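Local structure of CheQ (Campylobacter jejuni subsp. jejuni, 6A51) at residues S80-F85 against I122-L127; I142-C147 against M165-Y170. The protein regulates, together with CheP, transcription of the core chemotaxis operon cheVAW in this bacterial pathogen. One frame throughout, in Å; residues are numbered along the deposited sequence.

Contact 1: S80-F85 against I122-L127; sequences SGLNGF and IKFVNL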
ATOM      1  N   SER A  80       7.412  -5.729  11.272  1.00 38.79           N
ATOM      2  CA  SER A  80       6.535  -6.407  10.326  1.00 40.18           C
ATOM      3  C   SER A  80       7.040  -6.281   8.891  1.00 38.40           C
ATOM      4  O   SER A  80       7.508  -5.220   8.463  1.00 57.25           O
ATOM      5  CB  SER A  80       5.132  -5.833  10.417  1.00 40.59           C
ATOM      6  OG  SER A  80       4.657  -5.910  11.742  1.00 52.65           O
ATOM      7  N   GLY A  81       6.935  -7.377   8.146  1.00 31.50           N
ATOM      8  CA  GLY A  81       7.235  -7.341   6.730  1.00 31.75           C
ATOM      9  C   GLY A  81       6.120  -6.684   5.933  1.00 38.92           C
ATOM     10  O   GLY A  81       4.951  -6.670   6.325  1.00 40.81           O
ATOM     11  N   LEU A  82       6.497  -6.111   4.797  1.00 35.65           N
ATOM     12  CA  LEU A  82       5.528  -5.395   3.981  1.00 33.73           C
ATOM     13  C   LEU A  82       5.654  -5.771   2.508  1.00 30.32           C
ATOM     14  O   LEU A  82       5.282  -4.970   1.642  1.00 42.66           O
ATOM     15  CB  LEU A  82       5.700  -3.881   4.175  1.00 34.51           C
ATOM     16  CG  LEU A  82       5.474  -3.316   5.579  1.00 28.70           C
ATOM     17  CD1 LEU A  82       6.193  -1.974   5.744  1.00 35.43           C
ATOM     18  CD2 LEU A  82       3.988  -3.150   5.829  1.00 34.59           C
ATOM     19  N   ASN A  83       6.188  -6.954   2.204  1.00 37.38           N
ATOM     20  CA  ASN A  83       6.334  -7.390   0.819  1.00 38.17           C
ATOM     21  C   ASN A  83       4.993  -7.381   0.107  1.00 37.22           C
ATOM     22  O   ASN A  83       4.021  -7.967   0.595  1.00 35.62           O
ATOM     23  CB  ASN A  83       6.948  -8.780   0.767  1.00 42.61           C
ATOM     24  CG  ASN A  83       8.410  -8.790   1.181  1.00 53.80           C
ATOM     25  OD1 ASN A  83       9.076  -7.754   1.189  1.00 54.82           O
ATOM     26  ND2 ASN A  83       8.916  -9.967   1.517  1.00 60.29           N
ATOM     27  N   GLY A  84       4.944  -6.697  -1.041  1.00 32.19           N
ATOM     28  CA  GLY A  84       3.732  -6.545  -1.823  1.00 20.61           C
ATOM     29  C   GLY A  84       2.729  -5.551  -1.279  1.00 31.79           C
ATOM     30  O   GLY A  84       1.689  -5.328  -1.920  1.00 29.59           O
ATOM     31  N   PHE A  85       2.985  -4.943  -0.127  1.00 30.13           N
ATOM     32  CA  PHE A  85       1.960  -4.084   0.438  1.00 32.58           C
ATOM     33  C   PHE A  85       2.147  -2.644   0.009  1.00 26.39           C
ATOM     34  O   PHE A  85       3.240  -2.209  -0.369  1.00 28.81           O
ATOM     35  CB  PHE A  85       1.940  -4.179   1.960  1.00 31.65           C
ATOM     36  CG  PHE A  85       1.255  -5.412   2.463  1.00 37.33           C
ATOM     37  CD1 PHE A  85       1.957  -6.613   2.567  1.00 34.65           C
ATOM     38  CD2 PHE A  85      -0.101  -5.389   2.797  1.00 32.80           C
ATOM     39  CE1 PHE A  85       1.328  -7.766   3.025  1.00 32.58           C
ATOM     40  CE2 PHE A  85      -0.744  -6.544   3.259  1.00 41.29           C
ATOM     41  CZ  PHE A  85      -0.023  -7.734   3.377  1.00 30.74           C
ATOM     42  N   ILE A 122      -2.183   1.570  11.174  1.00 41.40           N
ATOM     43  CA  ILE A 122      -2.101   1.918   9.759  1.00 51.72           C
ATOM     44  C   ILE A 122      -2.580   0.721   8.937  1.00 45.51           C
ATOM     45  O   ILE A 122      -2.090  -0.401   9.124  1.00 39.88           O
ATOM     46  CB  ILE A 122      -0.665   2.318   9.377  1.00 49.21           C
ATOM     47  CG1 ILE A 122      -0.113   3.350  10.364  1.00 39.54           C
ATOM     48  CG2 ILE A 122      -0.635   2.895   7.987  1.00 42.33           C
ATOM     49  CD1 ILE A 122      -0.952   4.604  10.435  1.00 39.53           C
ATOM     50  N   LYS A 123      -3.529   0.953   8.023  1.00 35.62           N
ATOM     51  CA  LYS A 123      -4.085  -0.110   7.182  1.00 39.90           C
ATOM     52  C   LYS A 123      -3.294  -0.241   5.879  1.00 42.50           C
ATOM     53  O   LYS A 123      -3.063   0.755   5.187  1.00 37.38           O
ATOM     54  CB  LYS A 123      -5.560   0.164   6.866  1.00 39.86           C
ATOM     55  CG  LYS A 123      -6.374  -1.087   6.473  1.00 52.91           C
ATOM     56  CD  LYS A 123      -7.755  -0.722   5.895  1.00 57.36           C
ATOM     57  CE  LYS A 123      -8.612   0.070   6.877  1.00 69.51           C
ATOM     58  NZ  LYS A 123      -9.620   0.954   6.192  1.00 46.26           N
ATOM     59  N   PHE A 124      -2.892  -1.471   5.541  1.00 36.54           N
ATOM     60  CA  PHE A 124      -2.200  -1.771   4.293  1.00 31.00           C
ATOM     61  C   PHE A 124      -3.016  -2.736   3.433  1.00 30.65           C
ATOM     62  O   PHE A 124      -3.822  -3.519   3.933  1.00 41.63           O
ATOM     63  CB  PHE A 124      -0.817  -2.383   4.539  1.00 26.23           C
ATOM     64  CG  PHE A 124       0.106  -1.507   5.318  1.00 44.27           C
ATOM     65  CD1 PHE A 124      -0.039  -1.374   6.695  1.00 46.75           C
ATOM     66  CD2 PHE A 124       1.134  -0.824   4.681  1.00 37.24           C
ATOM     67  CE1 PHE A 124       0.812  -0.570   7.423  1.00 40.42           C
ATOM     68  CE2 PHE A 124       1.998  -0.026   5.400  1.00 42.71           C
ATOM     69  CZ  PHE A 124       1.834   0.107   6.775  1.00 39.48           C
ATOM     70  N   VAL A 125      -2.783  -2.674   2.123  1.00 30.36           N
ATOM     71  CA  VAL A 125      -3.401  -3.562   1.144  1.00 27.52           C
ATOM     72  C   VAL A 125      -2.286  -4.269   0.391  1.00 30.04           C
ATOM     73  O   VAL A 125      -1.257  -3.656   0.082  1.00 26.04           O
ATOM     74  CB  VAL A 125      -4.303  -2.800   0.147  1.00 18.29           C
ATOM     75  CG1 VAL A 125      -4.771  -3.730  -0.940  1.00 32.30           C
ATOM     76  CG2 VAL A 125      -5.486  -2.188   0.831  1.00 22.47           C
ATOM     77  N   ASN A 126      -2.478  -5.550   0.086  1.00 32.87           N
ATOM     78  CA  ASN A 126      -1.461  -6.286  -0.657  1.00 34.34           C
ATOM     79  C   ASN A 126      -1.734  -6.078  -2.137  1.00 34.85           C
ATOM     80  O   ASN A 126      -2.513  -6.807  -2.758  1.00 32.73           O
ATOM     81  CB  ASN A 126      -1.452  -7.763  -0.305  1.00 31.67           C
ATOM     82  CG  ASN A 126      -0.226  -8.465  -0.866  1.00 34.33           C
ATOM     83  OD1 ASN A 126       0.148  -8.251  -2.022  1.00 36.89           O
ATOM     84  ND2 ASN A 126       0.427  -9.267  -0.046  1.00 34.63           N
ATOM     85  N   LEU A 127      -1.067  -5.069  -2.707  1.00 32.17           N
ATOM     86  CA  LEU A 127      -1.287  -4.732  -4.109  1.00 28.01           C
ATOM     87  C   LEU A 127      -0.732  -5.817  -5.014  1.00 33.18           C
ATOM     88  O   LEU A 127      -1.308  -6.113  -6.068  1.00 28.25           O
ATOM     89  CB  LEU A 127      -0.636  -3.389  -4.431  1.00 31.02           C
ATOM     90  CG  LEU A 127      -0.839  -2.805  -5.826  1.00 21.86           C
ATOM     91  CD1 LEU A 127      -2.301  -2.807  -6.118  1.00 33.39           C
ATOM     92  CD2 LEU A 127      -0.325  -1.387  -5.859  1.00 35.67           C
TER
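Phe85 lies across Asn126 with its ring, while Leu82 meets the ring of Phe124. Asn126 CB sits over one face of the Phe85 ring, 4.0 Å from its centroid, a CH-pi contact; the amide rises from CB above the same face, its plane turned 52° from the ring, and ND2 hangs over the rim 3.5 Å from Phe85 CE1. Phe124 CB packs against Phe85 CD2 at 3.5 Å. Earlier in the loop, Leu82 CD2 stands over a face of the Phe124 ring, 3.9 Å from the centroid and shifted toward the rim. Phe85 and Asn126 form an antiparallel, non-hydrogen-bonded pair where strand 85-87 starts beside strand 122-126, the central strand of a three-stranded antiparallel sheet. A type II turn, Leu82 to Phe85, leads into it, closed by Phe85 N to Leu82 O at 2.9 Å. Its Gly84, at positive phi, turns its O to Leu127 N, 2.9 Å away in a weak, strongly bent bond. With CG anti to the backbone N (chi1 -169°), Asn126 directs OD1 to Lys129 N and caps helix 127-134. Around this, Lys117 makes a cation-pi contact with Phe85, and Asp25 OD1 takes the N-H of Gly84.

Contact 2: I142-C147 against M165-Y170; sequences IYIEKC and MCVGYY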
ATOM      1  N   ILE A 142      -3.883   0.498 -12.835  1.00 37.15           N
ATOM      2  CA  ILE A 142      -5.231  -0.055 -12.834  1.00 34.78           C
ATOM      3  C   ILE A 142      -6.175   0.958 -12.207  1.00 27.59           C
ATOM      4  O   ILE A 142      -5.785   1.750 -11.350  1.00 32.62           O
ATOM      5  CB  ILE A 142      -5.286  -1.407 -12.085  1.00 21.78           C
ATOM      6  CG1 ILE A 142      -4.872  -1.223 -10.628  1.00 32.26           C
ATOM      7  CG2 ILE A 142      -4.334  -2.408 -12.730  1.00 20.77           C
ATOM      8  CD1 ILE A 142      -4.906  -2.495  -9.805  1.00 23.20           C
ATOM      9  N   TYR A 143      -7.427   0.947 -12.647  1.00 27.87           N
ATOM     10  CA  TYR A 143      -8.504   1.614 -11.939  1.00 22.35           C
ATOM     11  C   TYR A 143      -9.617   0.613 -11.674  1.00 35.90           C
ATOM     12  O   TYR A 143      -9.770  -0.378 -12.398  1.00 26.26           O
ATOM     13  CB  TYR A 143      -9.077   2.806 -12.709  1.00 22.02           C
ATOM     14  CG  TYR A 143      -9.749   2.491 -14.044  1.00 22.56           C
ATOM     15  CD1 TYR A 143      -9.014   2.481 -15.227  1.00 16.25           C
ATOM     16  CD2 TYR A 143     -11.115   2.249 -14.124  1.00 25.25           C
ATOM     17  CE1 TYR A 143      -9.615   2.234 -16.445  1.00 31.81           C
ATOM     18  CE2 TYR A 143     -11.728   1.993 -15.344  1.00 29.69           C
ATOM     19  CZ  TYR A 143     -10.973   1.983 -16.495  1.00 38.07           C
ATOM     20  OH  TYR A 143     -11.570   1.737 -17.705  1.00 48.55           O
ATOM     21  N   ILE A 144     -10.391   0.894 -10.624  1.00 26.30           N
ATOM     22  CA  ILE A 144     -11.511   0.067 -10.197  1.00 33.71           C
ATOM     23  C   ILE A 144     -12.748   0.944 -10.223  1.00 33.70           C
ATOM     24  O   ILE A 144     -12.746   2.044  -9.668  1.00 32.56           O
ATOM     25  CB  ILE A 144     -11.301  -0.523  -8.788  1.00 31.23           C
ATOM     26  CG1 ILE A 144     -10.014  -1.332  -8.719  1.00 30.86           C
ATOM     27  CG2 ILE A 144     -12.483  -1.411  -8.391  1.00 18.08           C
ATOM     28  CD1 ILE A 144      -9.652  -1.771  -7.304  1.00 21.14           C
ATOM     29  N   GLU A 145     -13.813   0.442 -10.823  1.00 33.46           N
ATOM     30  CA  GLU A 145     -14.936   1.306 -11.117  1.00 39.97           C
ATOM     31  C   GLU A 145     -16.173   0.439 -11.232  1.00 39.38           C
ATOM     32  O   GLU A 145     -16.091  -0.711 -11.660  1.00 37.74           O
ATOM     33  CB  GLU A 145     -14.694   2.056 -12.424  1.00 31.87           C
ATOM     34  CG  GLU A 145     -15.175   3.453 -12.501  1.00 43.43           C
ATOM     35  CD  GLU A 145     -14.842   4.051 -13.858  1.00 56.84           C
ATOM     36  OE1 GLU A 145     -15.268   3.446 -14.874  1.00 55.85           O
ATOM     37  OE2 GLU A 145     -14.137   5.095 -13.909  1.00 45.88           O
ATOM     38  N   LYS A 146     -17.314   0.998 -10.849  1.00 31.48           N
ATOM     39  CA  LYS A 146     -18.581   0.387 -11.200  1.00 26.95           C
ATOM     40  C   LYS A 146     -18.655   0.237 -12.711  1.00 31.90           C
ATOM     41  O   LYS A 146     -18.435   1.197 -13.453  1.00 42.54           O
ATOM     42  CB  LYS A 146     -19.744   1.240 -10.686  1.00 32.07           C
ATOM     43  CG  LYS A 146     -19.831   1.346  -9.167  1.00 33.18           C
ATOM     44  CD  LYS A 146     -20.540   0.120  -8.600  1.00 44.01           C
ATOM     45  CE  LYS A 146     -20.690   0.191  -7.086  1.00 40.92           C
ATOM     46  NZ  LYS A 146     -21.248  -1.067  -6.506  1.00 61.74           N
ATOM     47  N   CYS A 147     -18.938  -0.984 -13.165  1.00 35.57           N
ATOM     48  CA  CYS A 147     -19.084  -1.232 -14.595  1.00 42.75           C
ATOM     49  C   CYS A 147     -20.126  -0.311 -15.212  1.00 30.10           C
ATOM     50  O   CYS A 147     -19.976   0.137 -16.356  1.00 34.11           O
ATOM     51  CB  CYS A 147     -19.447  -2.702 -14.817  1.00 40.33           C
ATOM     52  SG  CYS A 147     -18.315  -3.879 -13.959  1.00 74.55           S
ATOM     53  N   MET A 165     -18.390  -4.441 -10.042  1.00 32.39           N
ATOM     54  CA  MET A 165     -17.126  -3.719 -10.172  1.00 32.04           C
ATOM     55  C   MET A 165     -16.288  -4.264 -11.319  1.00 34.58           C
ATOM     56  O   MET A 165     -16.212  -5.478 -11.533  1.00 38.47           O
ATOM     57  CB  MET A 165     -16.294  -3.775  -8.886  1.00 38.14           C
ATOM     58  CG  MET A 165     -16.983  -3.226  -7.658  1.00 53.55           C
ATOM     59  SD  MET A 165     -17.367  -1.470  -7.780  1.00 50.59           S
ATOM     60  CE  MET A 165     -15.791  -0.687  -7.511  1.00 46.79           C
ATOM     61  N   CYS A 166     -15.637  -3.354 -12.029  1.00 27.43           N
ATOM     62  CA  CYS A 166     -14.766  -3.650 -13.151  1.00 26.34           C
ATOM     63  C   CYS A 166     -13.381  -3.080 -12.882  1.00 33.72           C
ATOM     64  O   CYS A 166     -13.203  -2.175 -12.055  1.00 28.11           O
ATOM     65  CB  CYS A 166     -15.326  -3.059 -14.456  1.00 23.11           C
ATOM     66  SG  CYS A 166     -16.647  -4.054 -15.165  1.00 64.75           S
ATOM     67  N   VAL A 167     -12.397  -3.590 -13.620  1.00 27.00           N
ATOM     68  CA  VAL A 167     -11.035  -3.074 -13.561  1.00 26.14           C
ATOM     69  C   VAL A 167     -10.553  -2.763 -14.968  1.00 30.72           C
ATOM     70  O   VAL A 167     -10.687  -3.596 -15.875  1.00 37.40           O
ATOM     71  CB  VAL A 167     -10.078  -4.062 -12.874  1.00 23.75           C
ATOM     72  CG1 VAL A 167      -8.623  -3.571 -12.989  1.00 21.80           C
ATOM     73  CG2 VAL A 167     -10.473  -4.225 -11.452  1.00 18.59           C
ATOM     74  N   GLY A 168      -9.977  -1.573 -15.142  1.00 28.58           N
ATOM     75  CA  GLY A 168      -9.326  -1.191 -16.374  1.00 25.91           C
ATOM     76  C   GLY A 168      -7.893  -0.795 -16.074  1.00 33.07           C
ATOM     77  O   GLY A 168      -7.469  -0.792 -14.917  1.00 33.13           O
ATOM     78  N   TYR A 169      -7.151  -0.465 -17.136  1.00 41.42           N
ATOM     79  CA  TYR A 169      -5.739  -0.101 -16.988  1.00 53.76           C
ATOM     80  C   TYR A 169      -5.351   0.907 -18.061  1.00 44.76           C
ATOM     81  O   TYR A 169      -6.004   1.019 -19.097  1.00 54.38           O
ATOM     82  CB  TYR A 169      -4.803  -1.330 -17.068  1.00 44.08           C
ATOM     83  CG  TYR A 169      -5.248  -2.296 -18.135  1.00 52.72           C
ATOM     84  CD1 TYR A 169      -4.965  -2.054 -19.477  1.00 55.81           C
ATOM     85  CD2 TYR A 169      -6.011  -3.422 -17.810  1.00 45.58           C
ATOM     86  CE1 TYR A 169      -5.406  -2.914 -20.472  1.00 62.68           C
ATOM     87  CE2 TYR A 169      -6.471  -4.292 -18.800  1.00 56.36           C
ATOM     88  CZ  TYR A 169      -6.161  -4.028 -20.128  1.00 77.04           C
ATOM     89  OH  TYR A 169      -6.607  -4.876 -21.113  1.00 85.91           O
ATOM     90  N   TYR A 170      -4.268   1.631 -17.801  1.00 57.45           N
ATOM     91  CA  TYR A 170      -3.612   2.443 -18.818  1.00 43.56           C
ATOM     92  C   TYR A 170      -2.104   2.519 -18.613  1.00 54.30           C
ATOM     93  O   TYR A 170      -1.502   1.621 -18.017  1.00 66.22           O
ATOM     94  CB  TYR A 170      -4.186   3.843 -18.832  1.00 55.28           C
ATOM     95  CG  TYR A 170      -3.751   4.757 -17.707  1.00 54.84           C
ATOM     96  CD1 TYR A 170      -4.488   4.843 -16.524  1.00 54.49           C
ATOM     97  CD2 TYR A 170      -2.641   5.583 -17.848  1.00 61.34           C
ATOM     98  CE1 TYR A 170      -4.117   5.727 -15.503  1.00 46.53           C
ATOM     99  CE2 TYR A 170      -2.254   6.459 -16.833  1.00 76.62           C
ATOM    100  CZ  TYR A 170      -2.995   6.530 -15.663  1.00 77.79           C
ATOM    101  OH  TYR A 170      -2.610   7.403 -14.655  1.00 85.15           O
TER
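Tyr143 has CG tucked between its backbone N and carbonyl carbon (chi1 64°), which lays the ring over Gly168 on the neighbouring strand; Cys147 and Cys166 each keep SG beside the backbone N, and the two sulfurs join. The frame is an antiparallel strand pair, 142-146 with 165-169, and strand 165-169 is the middle of a three-stranded sheet completed by 159-160. Two hydrogen-bonded pairs, Tyr143 with Gly168 and Glu145 with Cys166, hold it with four backbone bonds; the shortest runs from Cys166 N to Glu145 O, 2.7 Å and nearly straight.

Gly168 CA lies 3.8 Å from the centroid of the Tyr143 ring, over one face, and Tyr143 CE1 comes to 3.4 Å from that CA, so the ring lies directly against the glycine backbone. The phenol OH is hydrogen-bonded to Arg158 NH1.

The other face of the sheet carries Ile142, Ile144 and Val167. Ile144 and Val167 lie side by side and point the same way, CG1 to CG2 at 4.0 Å, and both isoleucines pack on helices 88-95 and 127-134. Met165, bent at chi2 and chi3, folds back across Ile144 at about a right angle, bringing CE to 3.5 Å from Ile144 CG2. Its SD rests against the aliphatic part of Lys146, 3.6 Å from CD, while the lysine NZ is hydrogen-bonded to Ser164 OG.

At the end of the pair Cys147, next after Lys146, reaches across to Cys166, whose backbone pairs with Glu145, and ties the two segments covalently, with Lys160 touching both cysteines. The disulfide has SG of Cys147 and SG of Cys166 2.1 Å apart, twisted by 102° about the S-S bond.

In the fold
From the N terminus the chain builds the four-stranded mixed sheet, then passes through helix 73-77 into the loop whose residues 80-85 form the first side of contact 1. Contact 1 closes a loop of 36 residues, which holds helices 88-95 and 109-113 and strand 116-119, and brings the start of strand 85-87 to strand 122-126. Helix 127-134 follows and leads to strand 142-146, where contact 2 opens. That contact closes a shorter loop of 17 residues at the C terminus. The contacts come in series, neither nested nor crossed; their centres are about 21 Å apart. Helix 88-95 bridges them through Phe91, which touches Val125 of contact 1 and Ile144 of contact 2; helix 127-134 meets Ile144 through Phe130.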